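Local coordinates for protein coatomer subunit delta (Saccharomyces cerevisiae, PDB 5FJZ) that helps form, as the delta subunit of coatomer, the coat that probably drives retrograde Golgi-to-ER transport of dilysine-tagged proteins, and binds a tryptophan-based motif of Dsl1, at residues S18-I23 against I259-S264; T150-V155 against F224-R229. One frame throughout, in Å; residues are numbered along the deposited sequence.

Overall arrangement
Both contacts lie in the mu-homology domain and illustrate how one beta-sheet is built from distant parts of a chain. Interaction 1 pairs two neighbouring strands, 15-27 and 257-269, in parallel. Interaction 2 takes up the next strand, 220-229, and sets it against the corner at 150-155 from which strand 155-159 enters the same sheet. The centres of the two contacts are about 10 Å apart, and a probable hydrogen bond from Glu226 N to Leu262 O, 2.8 Å, joins them; Thr228 N reaches Thr260 O in the same way. Residues 18-23 and 150-155 both fall within the region that experiment has found to interact with Dsl1.

Interaction 1 of 2, residues S18-I23 against I259-S264; sequences SIKEVI and ITSLKS
The carbonyl oxygen Glu21 O is held by three groups: Lys263 N donates to it at 3.0 Å, water 1 donates at 2.9 Å, and Leu262 CA lies near enough for a CA-H...O contact. This is the middle of a parallel beta ladder in the mixed sheet of the mu-homology domain, where a strand near the start of the chain runs beside the last one. Five backbone hydrogen bonds alternate between the strands, the shortest from Ile19 N to Ile259 O at 2.8 Å. The ladder is not uniform: Glu21 N meets Ser261 O from above the carbonyl plane, 39° out of it, whereas Ser261 N approaches Ile19 O almost straight on.

The two faces differ. Ile19, Glu21, Ile23, Thr260, Leu262 and Ser264 share the buried one. There Leu262 CD1 touches both Glu21 CB and, at 4.1 Å, Ile23 CG2, while Thr260 CG2 rests on Ile19 CB. The buried carboxylate of Glu21 is satisfied largely from elsewhere, since OE2 bonds to Trp109 NE1 and Thr237 OG1; this probably stabilises its negative charge. Water 2 donates to Ser261 O at 2.7 Å and makes only a weak bond to Glu21 OE1, a loose water-mediated link between that side chain and the neighbouring strand.

On the other face the contact centres on Ser261. Its hydroxyl sits between its own backbone N and carbonyl carbon (chi1 50°), a rotation that turns OG across to Lys20. The extended Lys20 chain then leads away to a salt bridge between NZ and Glu43. Ser261 OG is also hydrogen-bonded to water 1, which thereby links this side chain to Glu21 O, and the same OG packs against the start of the lysine chain, 3.3 Å from Lys20 CG.

Interaction 2 of 2, residues T150-V155 against F224-R229; sequences TELADV and FQESTR
Polar side chains meet at one end of this contact, where the Thr150 hydroxyl donates a short hydrogen bond from OG1 to Glu226 OE1, 2.6 Å long. It uses the syn lone pair of OE1, the one on the side of the other carboxylate oxygen, and the two side chains cross at about a right angle. Glu226 CG stands between its backbone N and carbonyl carbon (chi1 67°), and a bend at chi2 (141°) brings the carboxylate to the threonine. Were Glu226 replaced by an alanine, the Thr150 hydroxyl would probably lose this acceptor and Leu152 CD2 the methylene it packs on.

Water links the backbones. Water 3 accepts from Ala153 N at 2.9 Å and donates to Gln225 O at 2.8 Å; water 4 donates to Ala153 O at 2.7 Å and accepts from Gln225 N. The two waters bridge Ala153 and Gln225 at a corner of the mu-homology domain: the chain turns at Asp154, where Asp154 and Val155 both face Ile194 in a geometry that fits a G1 beta bulge, and then joins the main sheet. The backbones are unevenly spaced, with CA atoms 5.0 Å apart at Val155 and Phe224 but 6.6 Å at Leu152 and Glu226.

Apolar contacts close the buried end. Leu152 puts CD1 over one face of the Phe224 ring, toward its rim, while CD2 reaches ring atom CD1 at 4.2 Å. Val155 lies side by side with Phe224, its CG2 against CB. The ring also meets Tyr267 edge-to-face.

The chemistry thus grades from a polar, more exposed end to a buried hydrocarbon one, with Leu152 between them and, at its flank, two waters that keep the backbone groups of Ala153 and Gln225 hydrogen-bonded without direct contact.

Interaction 1 of 2, residues S18-I23 against I259-S264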
loop_
_atom_site.group_PDB
_atom_site.type_symbol
_atom_site.label_atom_id
_atom_site.label_comp_id
_atom_site.label_asym_id
_atom_site.label_seq_id
_atom_site.Cartn_x
_atom_site.Cartn_y
_atom_site.Cartn_z
ATOM N N SER A 18 -19.568 16.306 7.029
ATOM C CA SER A 18 -18.495 15.883 7.902
ATOM C C SER A 18 -17.245 16.648 7.530
ATOM O O SER A 18 -16.817 16.637 6.379
ATOM C CB SER A 18 -18.266 14.383 7.784
ATOM O OG SER A 18 -17.226 14.001 8.649
ATOM N N ILE A 19 -16.628 17.334 8.526
ATOM C CA ILE A 19 -15.403 18.020 8.278
ATOM C C ILE A 19 -14.315 17.276 9.045
ATOM O O ILE A 19 -14.333 17.249 10.325
ATOM C CB ILE A 19 -15.510 19.476 8.769
ATOM C CG1 ILE A 19 -16.642 20.210 8.030
ATOM C CG2 ILE A 19 -14.207 20.233 8.576
ATOM C CD1 ILE A 19 -16.996 21.579 8.616
ATOM N N LYS A 20 -13.438 16.605 8.303
ATOM C CA LYS A 20 -12.501 15.647 8.938
ATOM C C LYS A 20 -11.101 16.103 8.754
ATOM O O LYS A 20 -10.692 16.376 7.613
ATOM C CB LYS A 20 -12.706 14.275 8.298
ATOM C CG LYS A 20 -14.026 13.605 8.626
ATOM C CD LYS A 20 -14.182 12.269 7.851
ATOM C CE LYS A 20 -15.131 11.347 8.576
ATOM N NZ LYS A 20 -15.658 10.266 7.679
ATOM N N GLU A 21 -10.359 16.297 9.835
ATOM C CA GLU A 21 -8.936 16.679 9.778
ATOM C C GLU A 21 -8.035 15.660 10.414
ATOM O O GLU A 21 -8.404 14.977 11.429
ATOM C CB GLU A 21 -8.679 18.090 10.338
ATOM C CG GLU A 21 -9.398 19.090 9.458
ATOM C CD GLU A 21 -9.317 20.527 9.890
ATOM O OE1 GLU A 21 -9.136 20.762 11.117
ATOM O OE2 GLU A 21 -9.386 21.409 8.999
ATOM N N VAL A 22 -6.918 15.412 9.757
ATOM C CA VAL A 22 -5.894 14.459 10.215
ATOM C C VAL A 22 -4.548 15.146 10.334
ATOM O O VAL A 22 -4.163 15.895 9.476
ATOM C CB VAL A 22 -5.736 13.316 9.195
ATOM C CG1 VAL A 22 -4.628 12.360 9.581
ATOM C CG2 VAL A 22 -7.032 12.582 9.029
ATOM N N ILE A 23 -3.885 14.939 11.475
ATOM C CA ILE A 23 -2.665 15.659 11.799
ATOM C C ILE A 23 -1.527 14.672 11.925
ATOM O O ILE A 23 -1.621 13.736 12.724
ATOM C CB ILE A 23 -2.812 16.575 13.043
ATOM C CG1 ILE A 23 -1.508 17.348 13.381
ATOM C CG2 ILE A 23 -3.321 15.802 14.261
ATOM C CD1 ILE A 23 -1.179 18.400 12.365
ATOM N N ILE A 259 -20.825 17.236 11.506
ATOM C CA ILE A 259 -19.877 16.618 12.393
ATOM C C ILE A 259 -18.486 17.135 12.083
ATOM O O ILE A 259 -18.078 17.112 10.903
ATOM C CB ILE A 259 -19.921 15.118 12.234
ATOM C CG1 ILE A 259 -21.248 14.593 12.707
ATOM C CG2 ILE A 259 -18.722 14.441 12.972
ATOM C CD1 ILE A 259 -21.507 13.157 12.377
ATOM N N THR A 260 -17.723 17.619 13.092
ATOM C CA THR A 260 -16.289 17.876 12.927
ATOM C C THR A 260 -15.433 16.871 13.670
ATOM O O THR A 260 -15.871 16.325 14.706
ATOM C CB THR A 260 -15.797 19.223 13.399
ATOM O OG1 THR A 260 -16.127 19.357 14.791
ATOM C CG2 THR A 260 -16.436 20.320 12.620
ATOM N N SER A 261 -14.285 16.539 13.108
ATOM C CA SER A 261 -13.322 15.547 13.749
ATOM C C SER A 261 -11.871 15.924 13.525
ATOM O O SER A 261 -11.521 16.620 12.538
ATOM C CB SER A 261 -13.515 14.096 13.303
ATOM O OG SER A 261 -13.555 14.024 11.893
ATOM N N LEU A 262 -11.009 15.462 14.449
ATOM C CA LEU A 262 -9.540 15.588 14.377
ATOM C C LEU A 262 -8.940 14.316 14.936
ATOM O O LEU A 262 -9.450 13.809 15.969
ATOM C CB LEU A 262 -9.040 16.756 15.200
ATOM C CG LEU A 262 -7.529 16.994 15.199
ATOM C CD1 LEU A 262 -7.024 17.500 13.877
ATOM C CD2 LEU A 262 -7.190 17.991 16.311
ATOM N N LYS A 263 -8.074 13.693 14.147
ATOM C CA LYS A 263 -7.488 12.396 14.370
ATOM C C LYS A 263 -5.985 12.583 14.138
ATOM O O LYS A 263 -5.552 13.209 13.145
ATOM C CB LYS A 263 -8.065 11.356 13.401
ATOM C CG LYS A 263 -7.611 9.920 13.561
ATOM C CD LYS A 263 -8.313 8.904 12.627
ATOM C CE LYS A 263 -7.731 7.538 12.736
ATOM N NZ LYS A 263 -8.674 6.619 13.391
ATOM N N SER A 264 -5.176 12.035 15.046
ATOM C CA SER A 264 -3.747 11.823 14.744
ATOM C C SER A 264 -3.527 10.729 13.697
ATOM O O SER A 264 -4.299 9.815 13.544
ATOM C CB SER A 264 -2.960 11.471 16.010
ATOM O OG SER A 264 -3.470 10.242 16.585
HETATM O O HOH W 1 -10.697 13.272 11.541
HETATM O O HOH W 2 -11.164 19.189 13.441
#

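Interaction 2 of 2, residues T150-V155 against F224-R229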
loop_
_atom_site.group_PDB
_atom_site.type_symbol
_atom_site.label_atom_id
_atom_site.label_comp_id
_atom_site.label_asym_id
_atom_site.label_seq_id
_atom_site.Cartn_x
_atom_site.Cartn_y
_atom_site.Cartn_z
ATOM N N THR A 150 -10.940 21.813 23.900
ATOM C CA THR A 150 -11.761 20.722 24.420
ATOM C C THR A 150 -10.829 19.637 24.884
ATOM O O THR A 150 -9.646 19.650 24.555
ATOM C CB THR A 150 -12.757 20.175 23.370
ATOM O OG1 THR A 150 -12.024 19.642 22.268
ATOM C CG2 THR A 150 -13.701 21.283 22.858
ATOM N N GLU A 151 -11.356 18.745 25.709
ATOM C CA GLU A 151 -10.579 17.659 26.289
ATOM C C GLU A 151 -10.266 16.630 25.189
ATOM O O GLU A 151 -11.042 16.473 24.226
ATOM C CB GLU A 151 -11.325 17.032 27.473
ATOM C CG GLU A 151 -12.629 16.282 27.159
ATOM C CD GLU A 151 -12.952 15.213 28.203
ATOM O OE1 GLU A 151 -12.683 15.459 29.415
ATOM O OE2 GLU A 151 -13.414 14.100 27.799
ATOM N N LEU A 152 -9.118 15.954 25.303
ATOM C CA LEU A 152 -8.886 14.738 24.545
ATOM C C LEU A 152 -9.107 13.554 25.485
ATOM O O LEU A 152 -8.536 13.519 26.603
ATOM C CB LEU A 152 -7.476 14.687 24.012
ATOM C CG LEU A 152 -7.092 15.643 22.911
ATOM C CD1 LEU A 152 -5.625 15.538 22.642
ATOM C CD2 LEU A 152 -7.888 15.333 21.653
ATOM N N ALA A 153 -9.947 12.616 25.062
ATOM C CA ALA A 153 -10.252 11.452 25.878
ATOM C C ALA A 153 -9.552 10.235 25.314
ATOM O O ALA A 153 -9.330 10.166 24.085
ATOM C CB ALA A 153 -11.742 11.216 25.914
ATOM N N ASP A 154 -9.152 9.317 26.176
ATOM C CA ASP A 154 -8.566 8.029 25.734
ATOM C C ASP A 154 -7.435 8.192 24.755
ATOM O O ASP A 154 -7.408 7.570 23.658
ATOM C CB ASP A 154 -9.691 7.121 25.130
ATOM C CG ASP A 154 -10.757 6.733 26.171
ATOM O OD1 ASP A 154 -10.468 6.728 27.377
ATOM O OD2 ASP A 154 -11.890 6.415 25.782
ATOM N N VAL A 155 -6.417 8.932 25.156
ATOM C CA VAL A 155 -5.170 9.126 24.393
ATOM C C VAL A 155 -4.181 7.976 24.677
ATOM O O VAL A 155 -3.980 7.572 25.816
ATOM C CB VAL A 155 -4.549 10.431 24.802
ATOM C CG1 VAL A 155 -3.247 10.746 24.058
ATOM C CG2 VAL A 155 -5.558 11.557 24.638
ATOM N N PHE A 224 -4.847 9.742 19.168
ATOM C CA PHE A 224 -5.985 10.436 19.684
ATOM C C PHE A 224 -6.955 10.827 18.581
ATOM O O PHE A 224 -6.632 10.810 17.389
ATOM C CB PHE A 224 -5.578 11.688 20.460
ATOM C CG PHE A 224 -4.813 12.738 19.622
ATOM C CD1 PHE A 224 -5.472 13.590 18.723
ATOM C CD2 PHE A 224 -3.419 12.805 19.692
ATOM C CE1 PHE A 224 -4.789 14.536 18.009
ATOM C CE2 PHE A 224 -2.729 13.755 18.931
ATOM C CZ PHE A 224 -3.420 14.608 18.107
ATOM N N GLN A 225 -8.187 11.057 18.983
ATOM C CA GLN A 225 -9.268 11.333 18.054
ATOM C C GLN A 225 -10.338 12.035 18.838
ATOM O O GLN A 225 -10.783 11.526 19.859
ATOM C CB GLN A 225 -9.780 10.009 17.428
ATOM C CG GLN A 225 -10.856 10.116 16.323
ATOM C CD GLN A 225 -11.250 8.799 15.645
ATOM O OE1 GLN A 225 -12.263 8.752 14.964
ATOM N NE2 GLN A 225 -10.453 7.735 15.815
ATOM N N GLU A 226 -10.864 13.118 18.312
ATOM C CA GLU A 226 -12.096 13.702 18.871
ATOM C C GLU A 226 -13.083 14.150 17.805
ATOM O O GLU A 226 -12.671 14.499 16.721
ATOM C CB GLU A 226 -11.724 14.908 19.785
ATOM C CG GLU A 226 -11.128 16.109 19.036
ATOM C CD GLU A 226 -11.587 17.472 19.552
ATOM O OE1 GLU A 226 -11.842 17.579 20.776
ATOM O OE2 GLU A 226 -11.651 18.450 18.752
ATOM N N SER A 227 -14.388 14.117 18.105
ATOM C CA SER A 227 -15.403 14.610 17.165
ATOM C C SER A 227 -16.567 15.289 17.881
ATOM O O SER A 227 -16.855 14.972 19.056
ATOM C CB SER A 227 -15.919 13.486 16.309
ATOM O OG SER A 227 -16.427 12.463 17.124
ATOM N N THR A 228 -17.228 16.191 17.183
ATOM C CA THR A 228 -18.381 16.950 17.728
ATOM C C THR A 228 -19.494 16.977 16.654
ATOM O O THR A 228 -19.208 17.241 15.526
ATOM C CB THR A 228 -17.980 18.332 18.308
ATOM O OG1 THR A 228 -18.947 19.316 17.952
ATOM C CG2 THR A 228 -16.581 18.828 17.864
ATOM N N ARG A 229 -20.730 16.672 17.034
ATOM C CA ARG A 229 -21.882 16.880 16.168
ATOM C C ARG A 229 -22.591 18.146 16.596
ATOM O O ARG A 229 -23.085 18.201 17.728
ATOM C CB ARG A 229 -22.824 15.674 16.222
ATOM C CG ARG A 229 -23.995 15.813 15.271
ATOM C CD ARG A 229 -24.601 14.449 15.062
ATOM N NE ARG A 229 -25.679 14.543 14.096
ATOM C CZ ARG A 229 -26.056 13.583 13.271
ATOM N NH1 ARG A 229 -25.488 12.393 13.311
ATOM N NH2 ARG A 229 -27.031 13.824 12.423
HETATM O O HOH W 3 -11.190 12.675 22.423
HETATM O O HOH W 4 -8.541 11.724 22.016
#